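Local coordinates for hemoglobin subunit alpha (Isurus oxyrinchus, PDB 3MKB), which is the alpha subunit of a tetrameric shark haemoglobin, which carries haem and probably transports oxygen in the blood by binding it reversibly at the haem iron, at residues V5-I10 with E71-L76; C104-L109 with C122-L127. All coordinates share one frame; numbering follows the deposited sequence.

Interaction 1. Residues V5-I10 with E71-L76; sequences VERSTI and EHDDDL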
ATOM      1  N   VAL A   5      11.406 -27.096  -3.568  1.00 49.18           N
ATOM      2  CA  VAL A   5      12.193 -26.666  -2.403  1.00 47.29           C
ATOM      3  C   VAL A   5      11.361 -25.763  -1.450  1.00 46.26           C
ATOM      4  O   VAL A   5      11.466 -25.868  -0.228  1.00 44.39           O
ATOM      5  CB  VAL A   5      13.520 -25.985  -2.826  1.00 47.41           C
ATOM      6  CG1 VAL A   5      14.181 -25.318  -1.630  1.00 47.17           C
ATOM      7  CG2 VAL A   5      14.453 -27.015  -3.434  1.00 46.89           C
ATOM      8  N   GLU A   6      10.495 -24.933  -2.039  1.00 45.37           N
ATOM      9  CA  GLU A   6       9.565 -24.142  -1.246  1.00 44.65           C
ATOM     10  C   GLU A   6       8.507 -25.003  -0.582  1.00 43.85           C
ATOM     11  O   GLU A   6       8.200 -24.789   0.589  1.00 42.62           O
ATOM     12  CB  GLU A   6       8.952 -23.040  -2.095  1.00 45.75           C
ATOM     13  CG  GLU A   6       9.951 -21.883  -2.278  1.00 47.25           C
ATOM     14  CD  GLU A   6       9.555 -20.947  -3.362  1.00 47.83           C
ATOM     15  OE1 GLU A   6       8.733 -21.364  -4.209  1.00 49.25           O
ATOM     16  OE2 GLU A   6      10.093 -19.816  -3.381  1.00 47.65           O
ATOM     17  N   ARG A   7       7.970 -25.989  -1.311  1.00 43.18           N
ATOM     18  CA  ARG A   7       6.924 -26.869  -0.750  1.00 43.47           C
ATOM     19  C   ARG A   7       7.445 -27.574   0.466  1.00 42.33           C
ATOM     20  O   ARG A   7       6.773 -27.662   1.492  1.00 42.34           O
ATOM     21  CB  ARG A   7       6.396 -27.869  -1.781  1.00 43.89           C
ATOM     22  CG  ARG A   7       5.810 -27.150  -2.992  1.00 48.56           C
ATOM     23  CD  ARG A   7       5.721 -28.070  -4.245  1.00 54.00           C
ATOM     24  NE  ARG A   7       4.601 -27.708  -5.119  1.00 54.89           N
ATOM     25  CZ  ARG A   7       3.324 -28.039  -4.887  1.00 56.67           C
ATOM     26  NH1 ARG A   7       2.962 -28.728  -3.799  1.00 55.07           N
ATOM     27  NH2 ARG A   7       2.394 -27.654  -5.744  1.00 56.49           N
ATOM     28  N   SER A   8       8.670 -28.072   0.367  1.00 41.95           N
ATOM     29  CA  SER A   8       9.304 -28.711   1.495  1.00 41.53           C
ATOM     30  C   SER A   8       9.409 -27.730   2.686  1.00 41.28           C
ATOM     31  O   SER A   8       9.038 -28.048   3.847  1.00 40.86           O
ATOM     32  CB  SER A   8      10.680 -29.240   1.080  1.00 41.85           C
ATOM     33  OG  SER A   8      11.400 -29.681   2.241  1.00 45.46           O
ATOM     34  N   THR A   9       9.895 -26.534   2.389  1.00 39.51           N
ATOM     35  CA  THR A   9      10.144 -25.552   3.430  1.00 40.13           C
ATOM     36  C   THR A   9       8.847 -25.097   4.113  1.00 37.82           C
ATOM     37  O   THR A   9       8.831 -24.954   5.326  1.00 37.16           O
ATOM     38  CB  THR A   9      10.915 -24.351   2.858  1.00 40.94           C
ATOM     39  OG1 THR A   9      12.306 -24.715   2.712  1.00 46.69           O
ATOM     40  CG2 THR A   9      10.789 -23.116   3.782  1.00 42.57           C
ATOM     41  N   ILE A  10       7.787 -24.888   3.328  1.00 36.16           N
ATOM     42  CA  ILE A  10       6.462 -24.516   3.847  1.00 35.25           C
ATOM     43  C   ILE A  10       5.959 -25.630   4.805  1.00 36.92           C
ATOM     44  O   ILE A  10       5.602 -25.347   5.936  1.00 36.63           O
ATOM     45  CB  ILE A  10       5.474 -24.213   2.638  1.00 36.09           C
ATOM     46  CG1 ILE A  10       5.792 -22.830   2.026  1.00 32.72           C
ATOM     47  CG2 ILE A  10       3.975 -24.303   3.044  1.00 32.03           C
ATOM     48  CD1 ILE A  10       5.338 -22.614   0.586  1.00 34.47           C
ATOM     49  N   GLU A  71      -1.436 -27.056   3.831  1.00 39.56           N
ATOM     50  CA  GLU A  71      -1.832 -28.428   3.423  1.00 41.09           C
ATOM     51  C   GLU A  71      -2.793 -28.431   2.188  1.00 41.21           C
ATOM     52  O   GLU A  71      -3.422 -29.460   1.868  1.00 40.57           O
ATOM     53  CB  GLU A  71      -2.468 -29.154   4.604  1.00 39.13           C
ATOM     54  CG  GLU A  71      -1.687 -28.941   5.888  1.00 40.43           C
ATOM     55  CD  GLU A  71      -2.303 -29.592   7.106  1.00 41.75           C
ATOM     56  OE1 GLU A  71      -3.521 -29.409   7.350  1.00 41.22           O
ATOM     57  OE2 GLU A  71      -1.549 -30.270   7.854  1.00 42.16           O
ATOM     58  N   HIS A  72      -2.881 -27.272   1.529  1.00 41.26           N
ATOM     59  CA  HIS A  72      -3.750 -27.058   0.359  1.00 42.26           C
ATOM     60  C   HIS A  72      -3.068 -26.240  -0.749  1.00 42.45           C
ATOM     61  O   HIS A  72      -3.743 -25.477  -1.463  1.00 42.43           O
ATOM     62  CB  HIS A  72      -5.037 -26.335   0.795  1.00 41.59           C
ATOM     63  CG  HIS A  72      -6.005 -27.220   1.517  1.00 39.69           C
ATOM     64  ND1 HIS A  72      -6.981 -27.928   0.854  1.00 37.36           N
ATOM     65  CD2 HIS A  72      -6.148 -27.521   2.829  1.00 35.08           C
ATOM     66  CE1 HIS A  72      -7.686 -28.628   1.726  1.00 36.48           C
ATOM     67  NE2 HIS A  72      -7.201 -28.400   2.929  1.00 37.42           N
ATOM     68  N   ASP A  73      -1.763 -26.455  -0.938  1.00 43.71           N
ATOM     69  CA  ASP A  73      -0.935 -25.553  -1.778  1.00 45.25           C
ATOM     70  C   ASP A  73      -1.396 -25.423  -3.236  1.00 45.76           C
ATOM     71  O   ASP A  73      -1.133 -24.417  -3.882  1.00 45.98           O
ATOM     72  CB  ASP A  73       0.541 -25.992  -1.742  1.00 45.00           C
ATOM     73  CG  ASP A  73       1.396 -25.218  -0.742  1.00 47.76           C
ATOM     74  OD1 ASP A  73       1.007 -24.122  -0.255  1.00 49.06           O
ATOM     75  OD2 ASP A  73       2.526 -25.709  -0.475  1.00 48.86           O
ATOM     76  N   ASP A  74      -2.073 -26.444  -3.757  1.00 46.84           N
ATOM     77  CA  ASP A  74      -2.480 -26.470  -5.171  1.00 48.15           C
ATOM     78  C   ASP A  74      -3.997 -26.315  -5.401  1.00 48.68           C
ATOM     79  O   ASP A  74      -4.501 -26.532  -6.512  1.00 49.04           O
ATOM     80  CB  ASP A  74      -1.983 -27.770  -5.823  1.00 49.12           C
ATOM     81  CG  ASP A  74      -0.455 -27.861  -5.847  1.00 50.76           C
ATOM     82  OD1 ASP A  74       0.218 -26.897  -6.308  1.00 53.27           O
ATOM     83  OD2 ASP A  74       0.060 -28.877  -5.369  1.00 52.01           O
ATOM     84  N   ASP A  75      -4.687 -25.900  -4.345  1.00 48.38           N
ATOM     85  CA  ASP A  75      -6.133 -25.869  -4.235  1.00 47.76           C
ATOM     86  C   ASP A  75      -6.634 -24.558  -3.610  1.00 46.88           C
ATOM     87  O   ASP A  75      -7.820 -24.376  -3.393  1.00 45.94           O
ATOM     88  CB  ASP A  75      -6.589 -27.226  -3.647  1.00 48.78           C
ATOM     89  CG  ASP A  75      -8.087 -27.359  -3.555  1.00 51.05           C
ATOM     90  OD1 ASP A  75      -8.565 -27.908  -2.537  1.00 53.83           O
ATOM     91  OD2 ASP A  75      -8.789 -26.908  -4.488  1.00 55.73           O
ATOM     92  N   LEU A  76      -5.721 -23.645  -3.305  1.00 46.18           N
ATOM     93  CA  LEU A  76      -5.962 -22.524  -2.376  1.00 45.95           C
ATOM     94  C   LEU A  76      -7.256 -21.744  -2.688  1.00 45.43           C
ATOM     95  O   LEU A  76      -7.958 -21.257  -1.779  1.00 44.34           O
ATOM     96  CB  LEU A  76      -4.750 -21.599  -2.342  1.00 45.77           C
ATOM     97  CG  LEU A  76      -3.515 -22.110  -1.590  1.00 45.77           C
ATOM     98  CD1 LEU A  76      -2.405 -21.034  -1.578  1.00 42.96           C
ATOM     99  CD2 LEU A  76      -3.884 -22.566  -0.164  1.00 44.12           C
TER

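Interaction 2. Residues C104-L109 with C122-L127; sequences CILVTL and CAVDKL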
ATOM      1  N   CYS A 104       3.808  -9.177   9.853  1.00 26.19           N
ATOM      2  CA  CYS A 104       3.834  -9.476  11.277  1.00 26.85           C
ATOM      3  C   CYS A 104       3.987 -10.991  11.565  1.00 26.10           C
ATOM      4  O   CYS A 104       4.657 -11.325  12.489  1.00 25.77           O
ATOM      5  CB  CYS A 104       2.568  -8.939  11.994  1.00 25.66           C
ATOM      6  SG  CYS A 104       2.611  -7.172  12.023  1.00 28.24           S
ATOM      7  N   ILE A 105       3.410 -11.869  10.742  1.00 26.41           N
ATOM      8  CA  ILE A 105       3.662 -13.298  10.907  1.00 25.00           C
ATOM      9  C   ILE A 105       5.110 -13.615  10.572  1.00 25.87           C
ATOM     10  O   ILE A 105       5.769 -14.402  11.278  1.00 27.52           O
ATOM     11  CB  ILE A 105       2.703 -14.184   9.993  1.00 27.30           C
ATOM     12  CG1 ILE A 105       1.265 -14.143  10.530  1.00 25.20           C
ATOM     13  CG2 ILE A 105       3.164 -15.673  10.047  1.00 24.43           C
ATOM     14  CD1 ILE A 105       0.201 -14.745   9.593  1.00 26.04           C
ATOM     15  N   LEU A 106       5.626 -12.997   9.512  1.00 28.61           N
ATOM     16  CA  LEU A 106       7.001 -13.279   9.078  1.00 28.55           C
ATOM     17  C   LEU A 106       7.960 -12.814  10.167  1.00 28.92           C
ATOM     18  O   LEU A 106       8.913 -13.513  10.494  1.00 29.62           O
ATOM     19  CB  LEU A 106       7.320 -12.556   7.788  1.00 28.49           C
ATOM     20  CG  LEU A 106       6.558 -13.125   6.556  1.00 30.60           C
ATOM     21  CD1 LEU A 106       6.894 -12.217   5.397  1.00 27.03           C
ATOM     22  CD2 LEU A 106       6.974 -14.600   6.258  1.00 28.95           C
ATOM     23  N   VAL A 107       7.749 -11.596  10.675  1.00 27.87           N
ATOM     24  CA  VAL A 107       8.606 -11.119  11.781  1.00 27.34           C
ATOM     25  C   VAL A 107       8.584 -12.010  13.033  1.00 26.01           C
ATOM     26  O   VAL A 107       9.606 -12.255  13.666  1.00 26.54           O
ATOM     27  CB  VAL A 107       8.308  -9.656  12.118  1.00 27.78           C
ATOM     28  CG1 VAL A 107       8.963  -9.269  13.522  1.00 28.16           C
ATOM     29  CG2 VAL A 107       8.712  -8.791  10.928  1.00 23.63           C
ATOM     30  N   THR A 108       7.413 -12.491  13.413  1.00 26.47           N
ATOM     31  CA  THR A 108       7.280 -13.481  14.481  1.00 26.18           C
ATOM     32  C   THR A 108       8.139 -14.702  14.193  1.00 26.09           C
ATOM     33  O   THR A 108       8.790 -15.240  15.107  1.00 25.71           O
ATOM     34  CB  THR A 108       5.785 -13.915  14.678  1.00 25.67           C
ATOM     35  OG1 THR A 108       4.997 -12.776  15.017  1.00 26.29           O
ATOM     36  CG2 THR A 108       5.599 -15.056  15.703  1.00 27.33           C
ATOM     37  N   LEU A 109       8.142 -15.212  12.950  1.00 27.59           N
ATOM     38  CA  LEU A 109       8.932 -16.454  12.712  1.00 25.66           C
ATOM     39  C   LEU A 109      10.416 -16.147  12.853  1.00 27.88           C
ATOM     40  O   LEU A 109      11.196 -16.964  13.390  1.00 26.15           O
ATOM     41  CB  LEU A 109       8.642 -17.026  11.313  1.00 26.27           C
ATOM     42  CG  LEU A 109       7.156 -17.433  11.122  1.00 27.13           C
ATOM     43  CD1 LEU A 109       6.821 -17.626   9.565  1.00 30.69           C
ATOM     44  CD2 LEU A 109       6.876 -18.716  11.906  1.00 29.78           C
ATOM     45  N   CYS A 122      11.256 -16.270   1.755  1.00 31.08           N
ATOM     46  CA  CYS A 122      10.666 -16.108   0.431  1.00 32.17           C
ATOM     47  C   CYS A 122       9.530 -17.124   0.296  1.00 30.57           C
ATOM     48  O   CYS A 122       8.411 -16.778  -0.086  1.00 31.65           O
ATOM     49  CB  CYS A 122      11.735 -16.222  -0.688  1.00 32.54           C
ATOM     50  SG  CYS A 122      11.005 -15.983  -2.225  1.00 37.67           S
ATOM     51  N   ALA A 123       9.808 -18.369   0.631  1.00 31.81           N
ATOM     52  CA  ALA A 123       8.775 -19.433   0.570  1.00 31.21           C
ATOM     53  C   ALA A 123       7.494 -19.115   1.353  1.00 30.78           C
ATOM     54  O   ALA A 123       6.363 -19.238   0.824  1.00 30.73           O
ATOM     55  CB  ALA A 123       9.353 -20.713   1.056  1.00 32.31           C
ATOM     56  N   VAL A 124       7.668 -18.723   2.611  1.00 29.31           N
ATOM     57  CA  VAL A 124       6.514 -18.407   3.471  1.00 30.08           C
ATOM     58  C   VAL A 124       5.764 -17.184   2.966  1.00 30.87           C
ATOM     59  O   VAL A 124       4.525 -17.208   2.856  1.00 31.82           O
ATOM     60  CB  VAL A 124       6.907 -18.216   4.947  1.00 29.81           C
ATOM     61  CG1 VAL A 124       5.625 -18.116   5.853  1.00 27.83           C
ATOM     62  CG2 VAL A 124       7.777 -19.365   5.380  1.00 32.53           C
ATOM     63  N   ASP A 125       6.501 -16.109   2.671  1.00 30.70           N
ATOM     64  CA  ASP A 125       5.889 -14.920   2.097  1.00 31.08           C
ATOM     65  C   ASP A 125       5.072 -15.216   0.851  1.00 31.80           C
ATOM     66  O   ASP A 125       4.010 -14.614   0.660  1.00 30.82           O
ATOM     67  CB  ASP A 125       6.913 -13.845   1.754  1.00 32.40           C
ATOM     68  CG  ASP A 125       6.277 -12.458   1.653  1.00 35.54           C
ATOM     69  OD1 ASP A 125       5.251 -12.204   2.326  1.00 38.98           O
ATOM     70  OD2 ASP A 125       6.866 -11.587   1.003  1.00 41.52           O
ATOM     71  N   LYS A 126       5.519 -16.175   0.033  1.00 30.91           N
ATOM     72  CA  LYS A 126       4.698 -16.602  -1.101  1.00 32.51           C
ATOM     73  C   LYS A 126       3.400 -17.266  -0.701  1.00 30.97           C
ATOM     74  O   LYS A 126       2.361 -16.964  -1.290  1.00 31.11           O
ATOM     75  CB  LYS A 126       5.464 -17.523  -2.066  1.00 31.58           C
ATOM     76  CG  LYS A 126       6.536 -16.761  -2.797  1.00 37.49           C
ATOM     77  CD  LYS A 126       7.436 -17.704  -3.594  1.00 43.53           C
ATOM     78  CE  LYS A 126       6.688 -18.220  -4.827  1.00 46.29           C
ATOM     79  NZ  LYS A 126       7.648 -18.745  -5.857  1.00 48.07           N
ATOM     80  N   LEU A 127       3.452 -18.181   0.250  1.00 31.09           N
ATOM     81  CA  LEU A 127       2.230 -18.711   0.871  1.00 32.44           C
ATOM     82  C   LEU A 127       1.322 -17.590   1.428  1.00 32.01           C
ATOM     83  O   LEU A 127       0.128 -17.508   1.102  1.00 31.58           O
ATOM     84  CB  LEU A 127       2.559 -19.739   1.959  1.00 31.79           C
ATOM     85  CG  LEU A 127       1.365 -20.316   2.755  1.00 35.73           C
ATOM     86  CD1 LEU A 127       0.362 -21.040   1.844  1.00 34.40           C
ATOM     87  CD2 LEU A 127       1.792 -21.168   3.966  1.00 33.79           C
TER

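Interaction 1. Residues V5-I10 with E71-L76
Arg7, near the start of the first helix of the globin fold, reaches over to Asp74 in the EF corner, the turn that follows helix 53-70. Its guanidinium meets the carboxylate in a salt bridge. As modelled, NH2 donates to Asp74 OD2 at 2.7 Å with an N-H...O angle of 159°, and NH1 adds a weak, bent bond to the same OD2 at 3.3 Å. NH2 sits too close to the carboxylate for its place, and so its bonds, to be sure; the 2.4 Å from Arg7 NH2 to Asp74 OD1 is doubtful. The carboxylate sits at the edge of the guanidinium, the two planes turned 35° apart. The Arg7 chain runs extended from CG to NE, carrying its charge across from a helix whose nearest CA, Arg7 CA, is 8.0 Å from Asp73 CA. NE donates to Phe2 O, which probably helps fix the rotation of the group.

This is where the A helix closes against the EF corner. Next to Asp74 in the chain, Asp73 points at the helix, its OD2 4.1 Å from Ile10 CG2, the two side chains coming from opposite directions. Asp73 OD2 lies 4.5 Å from Arg7 NH1 but well out of the guanidinium plane, so only charge attraction can act there. Asp73 OD1 is buried without a polar partner in the model, which may favour protonation, though the nearby arginine would probably oppose it.

Interaction 2. Residues C104-L109 with C122-L127
The Asp125 carboxylate is the flat group here, and Leu106 CD1 stands over one of its faces, 3.5 Å from OD1 and 3.8 Å from CG. The two side chains cross at about a right angle, methyl against a face rather than donor against an oxygen. OD2 has its polar partner in another chain: it forms a salt bridge with NH1 of Arg140 of the second alpha subunit, so the leucine methyl packs against the base of an intersubunit ion pair. With chi1 of Asp125 at -159°, CG swings opposite the backbone N, and this torsion sets the carboxylate where Leu106 CD1 meets it.

The other methyl of Leu106, CD2, packs at 3.8 Å from Val124 CG1, the side chains sliding past each other in opposite directions. One turn further on, Leu109 CD1 meets the same Val124 CG1 tip to tip at 3.9 Å. These are the G and H helices of the globin fold, an antiparallel pair whose local axes run 151° apart and come within 10.6 Å. With an alanine here in place of Leu106, the face of Asp125 and the CG1 of Val124 would both lose their methyl, and a gap would probably open between the two helices. Phe116, in the turn joining them, touches both leucines, and Ile13 of helix 4-19 packs on Val124.

In the fold
Interaction 1 closes before interaction 2 opens along the chain, and their centres lie 13 Å apart. Helix 118-135 joins them: one side of it meets helix 97-112 in interaction 2, while another packs against helix 4-19 and the corner after helix 53-70. Ile10 CD1 rests 3.5 Å from Ala123 O, Asp73 touches Leu127, and Glu6 makes a weak ion pair with Lys126. The 71-76 corner is thus tied to the N-terminal helix at the partly exposed margin, whereas the G-H pairing is buried nearer the middle of the subunit. Interaction 2 also borders both the beta subunit and the second alpha subunit; interaction 1 touches no other chain.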